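Local coordinates for RxLR effector protein 54 (Phytophthora infestans, PDB 5L7S) that binds the host autophagy protein ATG8CL through a C-terminal motif and stimulates autophagosome formation in the infected plant cell, at residues Leu251-Arg262 against Phe270-Phe279. Residues are numbered along the deposited sequence; the frame is centred on the assembly and turned at random.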
loop_
_atom_site.group_PDB
_atom_site.type_symbol
_atom_site.label_atom_id
_atom_site.label_comp_id
_atom_site.label_asym_id
_atom_site.label_seq_id
_atom_site.Cartn_x
_atom_site.Cartn_y
_atom_site.Cartn_z
ATOM N N LEU A 251 23.555 -13.429 -13.672
ATOM C CA LEU A 251 24.504 -14.322 -13.006
ATOM C C LEU A 251 25.477 -13.529 -12.145
ATOM O O LEU A 251 25.720 -13.893 -10.998
ATOM C CB LEU A 251 25.279 -15.166 -14.023
ATOM C CG LEU A 251 26.278 -16.197 -13.476
ATOM C CD1 LEU A 251 25.604 -17.180 -12.532
ATOM C CD2 LEU A 251 26.954 -16.938 -14.618
ATOM N N ASN A 252 26.023 -12.446 -12.699
ATOM C CA ASN A 252 26.944 -11.579 -11.962
ATOM C C ASN A 252 26.273 -11.045 -10.699
ATOM O O ASN A 252 26.815 -11.166 -9.598
ATOM C CB ASN A 252 27.440 -10.420 -12.843
ATOM C CG ASN A 252 28.696 -9.755 -12.290
ATOM O OD1 ASN A 252 29.808 -10.014 -12.762
ATOM N ND2 ASN A 252 28.527 -8.895 -11.287
ATOM N N LEU A 253 25.078 -10.488 -10.874
ATOM C CA LEU A 253 24.275 -9.967 -9.769
ATOM C C LEU A 253 24.062 -10.996 -8.670
ATOM O O LEU A 253 24.215 -10.677 -7.491
ATOM C CB LEU A 253 22.924 -9.471 -10.290
ATOM C CG LEU A 253 21.852 -9.042 -9.285
ATOM C CD1 LEU A 253 22.378 -8.079 -8.221
ATOM C CD2 LEU A 253 20.701 -8.427 -10.065
ATOM N N TRP A 254 23.715 -12.223 -9.057
ATOM C CA TRP A 254 23.517 -13.303 -8.088
ATOM C C TRP A 254 24.802 -13.623 -7.322
ATOM O O TRP A 254 24.781 -13.768 -6.098
ATOM C CB TRP A 254 22.982 -14.579 -8.751
ATOM C CG TRP A 254 22.865 -15.689 -7.758
ATOM C CD1 TRP A 254 22.062 -15.712 -6.660
ATOM C CD2 TRP A 254 23.618 -16.903 -7.731
ATOM N NE1 TRP A 254 22.249 -16.872 -5.959
ATOM C CE2 TRP A 254 23.200 -17.624 -6.593
ATOM C CE3 TRP A 254 24.595 -17.460 -8.566
ATOM C CZ2 TRP A 254 23.721 -18.881 -6.266
ATOM C CZ3 TRP A 254 25.118 -18.710 -8.241
ATOM C CH2 TRP A 254 24.678 -19.406 -7.098
ATOM N N LEU A 255 25.909 -13.728 -8.049
ATOM C CA LEU A 255 27.210 -13.993 -7.441
ATOM C C LEU A 255 27.633 -12.879 -6.484
ATOM O O LEU A 255 28.207 -13.163 -5.430
ATOM C CB LEU A 255 28.276 -14.196 -8.520
ATOM C CG LEU A 255 28.106 -15.459 -9.375
ATOM C CD1 LEU A 255 28.925 -15.389 -10.659
ATOM C CD2 LEU A 255 28.466 -16.703 -8.576
ATOM N N ARG A 256 27.342 -11.627 -6.851
ATOM C CA ARG A 256 27.632 -10.476 -5.986
ATOM C C ARG A 256 26.768 -10.464 -4.730
ATOM O O ARG A 256 27.269 -10.166 -3.642
ATOM C CB ARG A 256 27.470 -9.147 -6.736
ATOM C CG ARG A 256 28.517 -8.878 -7.808
ATOM C CD ARG A 256 29.935 -8.841 -7.256
ATOM N NE ARG A 256 30.903 -8.354 -8.241
ATOM C CZ ARG A 256 32.231 -8.477 -8.142
ATOM N NH1 ARG A 256 32.799 -9.075 -7.094
ATOM N NH2 ARG A 256 33.006 -7.999 -9.108
ATOM N N TYR A 257 25.480 -10.779 -4.869
ATOM C CA TYR A 257 24.628 -10.949 -3.693
ATOM C C TYR A 257 25.165 -12.060 -2.800
ATOM O O TYR A 257 25.267 -11.884 -1.588
ATOM C CB TYR A 257 23.172 -11.258 -4.054
ATOM C CG TYR A 257 22.334 -11.437 -2.807
ATOM C CD1 TYR A 257 21.946 -10.333 -2.051
ATOM C CD2 TYR A 257 21.986 -12.708 -2.346
ATOM C CE1 TYR A 257 21.212 -10.485 -0.888
ATOM C CE2 TYR A 257 21.248 -12.869 -1.182
ATOM C CZ TYR A 257 20.863 -11.752 -0.460
ATOM O OH TYR A 257 20.133 -11.890 0.692
ATOM N N THR A 258 25.499 -13.196 -3.410
ATOM C CA THR A 258 25.998 -14.360 -2.680
ATOM C C THR A 258 27.243 -14.046 -1.848
ATOM O O THR A 258 27.351 -14.514 -0.714
ATOM C CB THR A 258 26.284 -15.545 -3.629
ATOM O OG1 THR A 258 25.097 -15.868 -4.365
ATOM C CG2 THR A 258 26.730 -16.780 -2.853
ATOM N N GLN A 259 28.169 -13.253 -2.391
ATOM C CA GLN A 259 29.377 -12.883 -1.634
ATOM C C GLN A 259 29.055 -11.912 -0.489
ATOM O O GLN A 259 29.677 -11.986 0.573
ATOM C CB GLN A 259 30.508 -12.362 -2.548
ATOM C CG GLN A 259 30.461 -10.896 -2.959
ATOM C CD GLN A 259 31.716 -10.472 -3.696
ATOM O OE1 GLN A 259 31.858 -10.715 -4.892
ATOM N NE2 GLN A 259 32.633 -9.839 -2.982
ATOM N N THR A 260 28.088 -11.018 -0.709
ATOM C CA THR A 260 27.570 -10.148 0.354
ATOM C C THR A 260 26.961 -10.984 1.480
ATOM O O THR A 260 27.249 -10.749 2.653
ATOM C CB THR A 260 26.496 -9.163 -0.166
ATOM O OG1 THR A 260 26.964 -8.506 -1.349
ATOM C CG2 THR A 260 26.162 -8.114 0.889
ATOM N N TYR A 261 26.140 -11.964 1.107
ATOM C CA TYR A 261 25.525 -12.892 2.063
ATOM C C TYR A 261 26.597 -13.613 2.880
ATOM O O TYR A 261 26.546 -13.625 4.110
ATOM C CB TYR A 261 24.647 -13.907 1.325
ATOM C CG TYR A 261 23.743 -14.731 2.211
ATOM C CD1 TYR A 261 22.468 -14.274 2.560
ATOM C CD2 TYR A 261 24.145 -15.980 2.682
ATOM C CE1 TYR A 261 21.628 -15.033 3.368
ATOM C CE2 TYR A 261 23.312 -16.747 3.487
ATOM C CZ TYR A 261 22.057 -16.269 3.828
ATOM O OH TYR A 261 21.234 -17.028 4.624
ATOM N N ARG A 262 27.568 -14.187 2.176
ATOM C CA ARG A 262 28.735 -14.821 2.791
ATOM C C ARG A 262 29.488 -13.856 3.715
ATOM O O ARG A 262 29.934 -14.255 4.782
ATOM C CB ARG A 262 29.675 -15.350 1.701
ATOM C CG ARG A 262 30.887 -16.123 2.198
ATOM C CD ARG A 262 31.691 -16.667 1.027
ATOM N NE ARG A 262 32.761 -17.575 1.448
ATOM C CZ ARG A 262 32.594 -18.837 1.858
ATOM N NH1 ARG A 262 31.383 -19.391 1.933
ATOM N NH2 ARG A 262 33.657 -19.557 2.207
ATOM N N PHE A 270 27.698 -20.447 -0.029
ATOM C CA PHE A 270 28.472 -20.683 -1.242
ATOM C C PHE A 270 29.637 -19.696 -1.330
ATOM O O PHE A 270 29.454 -18.491 -1.160
ATOM C CB PHE A 270 27.615 -20.558 -2.512
ATOM C CG PHE A 270 26.526 -21.599 -2.648
ATOM C CD1 PHE A 270 26.696 -22.910 -2.192
ATOM C CD2 PHE A 270 25.332 -21.270 -3.288
ATOM C CE1 PHE A 270 25.689 -23.850 -2.344
ATOM C CE2 PHE A 270 24.327 -22.214 -3.450
ATOM C CZ PHE A 270 24.505 -23.502 -2.970
ATOM N N SER A 271 30.836 -20.232 -1.543
ATOM C CA SER A 271 31.964 -19.449 -2.024
ATOM C C SER A 271 31.772 -19.194 -3.519
ATOM O O SER A 271 30.841 -19.724 -4.137
ATOM C CB SER A 271 33.280 -20.194 -1.780
ATOM O OG SER A 271 33.379 -21.356 -2.592
ATOM N N ASP A 272 32.660 -18.388 -4.092
ATOM C CA ASP A 272 32.625 -18.089 -5.525
ATOM C C ASP A 272 32.615 -19.380 -6.347
ATOM O O ASP A 272 31.742 -19.571 -7.198
ATOM C CB ASP A 272 33.818 -17.211 -5.927
ATOM C CG ASP A 272 33.705 -15.788 -5.398
ATOM O OD1 ASP A 272 32.762 -15.073 -5.802
ATOM O OD2 ASP A 272 34.566 -15.381 -4.587
ATOM N N ALA A 273 33.563 -20.269 -6.054
ATOM C CA ALA A 273 33.684 -21.551 -6.753
ATOM C C ALA A 273 32.436 -22.408 -6.583
ATOM O O ALA A 273 31.884 -22.908 -7.568
ATOM C CB ALA A 273 34.907 -22.309 -6.262
ATOM N N GLU A 274 31.993 -22.555 -5.336
ATOM C CA GLU A 274 30.804 -23.353 -5.003
ATOM C C GLU A 274 29.540 -22.827 -5.688
ATOM O O GLU A 274 28.744 -23.612 -6.205
ATOM C CB GLU A 274 30.585 -23.391 -3.487
ATOM C CG GLU A 274 31.650 -24.161 -2.715
ATOM C CD GLU A 274 31.515 -24.042 -1.201
ATOM O OE1 GLU A 274 31.041 -22.995 -0.701
ATOM O OE2 GLU A 274 31.900 -25.002 -0.501
ATOM N N ALA A 275 29.373 -21.504 -5.693
ATOM C CA ALA A 275 28.245 -20.853 -6.369
ATOM C C ALA A 275 28.218 -21.160 -7.868
ATOM O O ALA A 275 27.184 -21.558 -8.404
ATOM C CB ALA A 275 28.290 -19.351 -6.145
ATOM N N LEU A 276 29.357 -20.980 -8.531
ATOM C CA LEU A 276 29.497 -21.336 -9.949
ATOM C C LEU A 276 29.169 -22.806 -10.218
ATOM O O LEU A 276 28.585 -23.133 -11.254
ATOM C CB LEU A 276 30.914 -21.039 -10.446
ATOM C CG LEU A 276 31.292 -19.565 -10.585
ATOM C CD1 LEU A 276 32.794 -19.431 -10.790
ATOM C CD2 LEU A 276 30.529 -18.910 -11.727
ATOM N N GLN A 277 29.555 -23.678 -9.284
ATOM C CA GLN A 277 29.237 -25.106 -9.364
ATOM C C GLN A 277 27.725 -25.319 -9.282
ATOM O O GLN A 277 27.147 -25.999 -10.134
ATOM C CB GLN A 277 29.959 -25.899 -8.257
ATOM C CG GLN A 277 30.165 -27.379 -8.567
ATOM C CD GLN A 277 31.065 -27.628 -9.774
ATOM O OE1 GLN A 277 31.881 -26.781 -10.147
ATOM N NE2 GLN A 277 30.918 -28.796 -10.393
ATOM N N PHE A 278 27.097 -24.711 -8.273
ATOM C CA PHE A 278 25.634 -24.735 -8.121
ATOM C C PHE A 278 24.919 -24.302 -9.405
ATOM O O PHE A 278 23.953 -24.943 -9.827
ATOM C CB PHE A 278 25.197 -23.845 -6.948
ATOM C CG PHE A 278 23.732 -23.941 -6.623
ATOM C CD1 PHE A 278 22.803 -23.128 -7.265
ATOM C CD2 PHE A 278 23.278 -24.845 -5.672
ATOM C CE1 PHE A 278 21.452 -23.219 -6.964
ATOM C CE2 PHE A 278 21.928 -24.936 -5.363
ATOM C CZ PHE A 278 21.014 -24.122 -6.011
ATOM N N PHE A 279 25.408 -23.222 -10.018
ATOM C CA PHE A 279 24.871 -22.726 -11.288
ATOM C C PHE A 279 24.967 -23.769 -12.408
ATOM O O PHE A 279 24.037 -23.905 -13.200
ATOM C CB PHE A 279 25.570 -21.417 -11.694
ATOM C CG PHE A 279 25.118 -20.871 -13.024
ATOM C CD1 PHE A 279 23.788 -20.515 -13.230
ATOM C CD2 PHE A 279 26.019 -20.709 -14.072
ATOM C CE1 PHE A 279 23.361 -20.017 -14.454
ATOM C CE2 PHE A 279 25.599 -20.212 -15.297
ATOM C CZ PHE A 279 24.268 -19.866 -15.490
#
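Helix 272-279 runs back along 251-262 at 137°, the axes 10.4 Å apart at their closest, and the backbones pair Leu-251 with Phe-279, Leu-255 with Ala-275 and Thr-258 with Phe-270. Leu-251 lays one methyl, CD1, over the centre of the Phe-279 ring, 3.7 Å from the centroid and 10° off its normal, a CH-pi contact. In the middle, the methyl of Ala-275 meets both Leu-255 CD2, at 3.6 Å, and Trp-254 CH2, at 3.7 Å. A trans chi1 of 177° swings the Trp-254 indole toward helix 272-279, where Ala-275 O sits at the ring's edge. Helix 251-262 belongs to the fifth WY-domain of this tandem-repeat effector, and the indole NE1 is hydrogen-bonded to Pro-228 O of the preceding helix, 228-235, whose Phe-232 packs edge-to-face with both Trp-254 and Phe-278. Phe-270 CD2 approaches Trp-254 CZ2 at 4.1 Å, while Thr-258 CG2 rests against Phe-270 CB. Farther along, the extended Arg-262 spreads its guanidinium over Ser-271 CB. Ser-271, the N-cap, and Glu-274 form a capping box: Ser-271 N donates to Glu-274 OE1 at 2.9 Å, and Glu-274 N to Ser-271 OG. That carboxylate oxygen lies 4.5 Å from Arg-262 NH1 and well out of the guanidinium plane, a nearness of charges without a salt bridge.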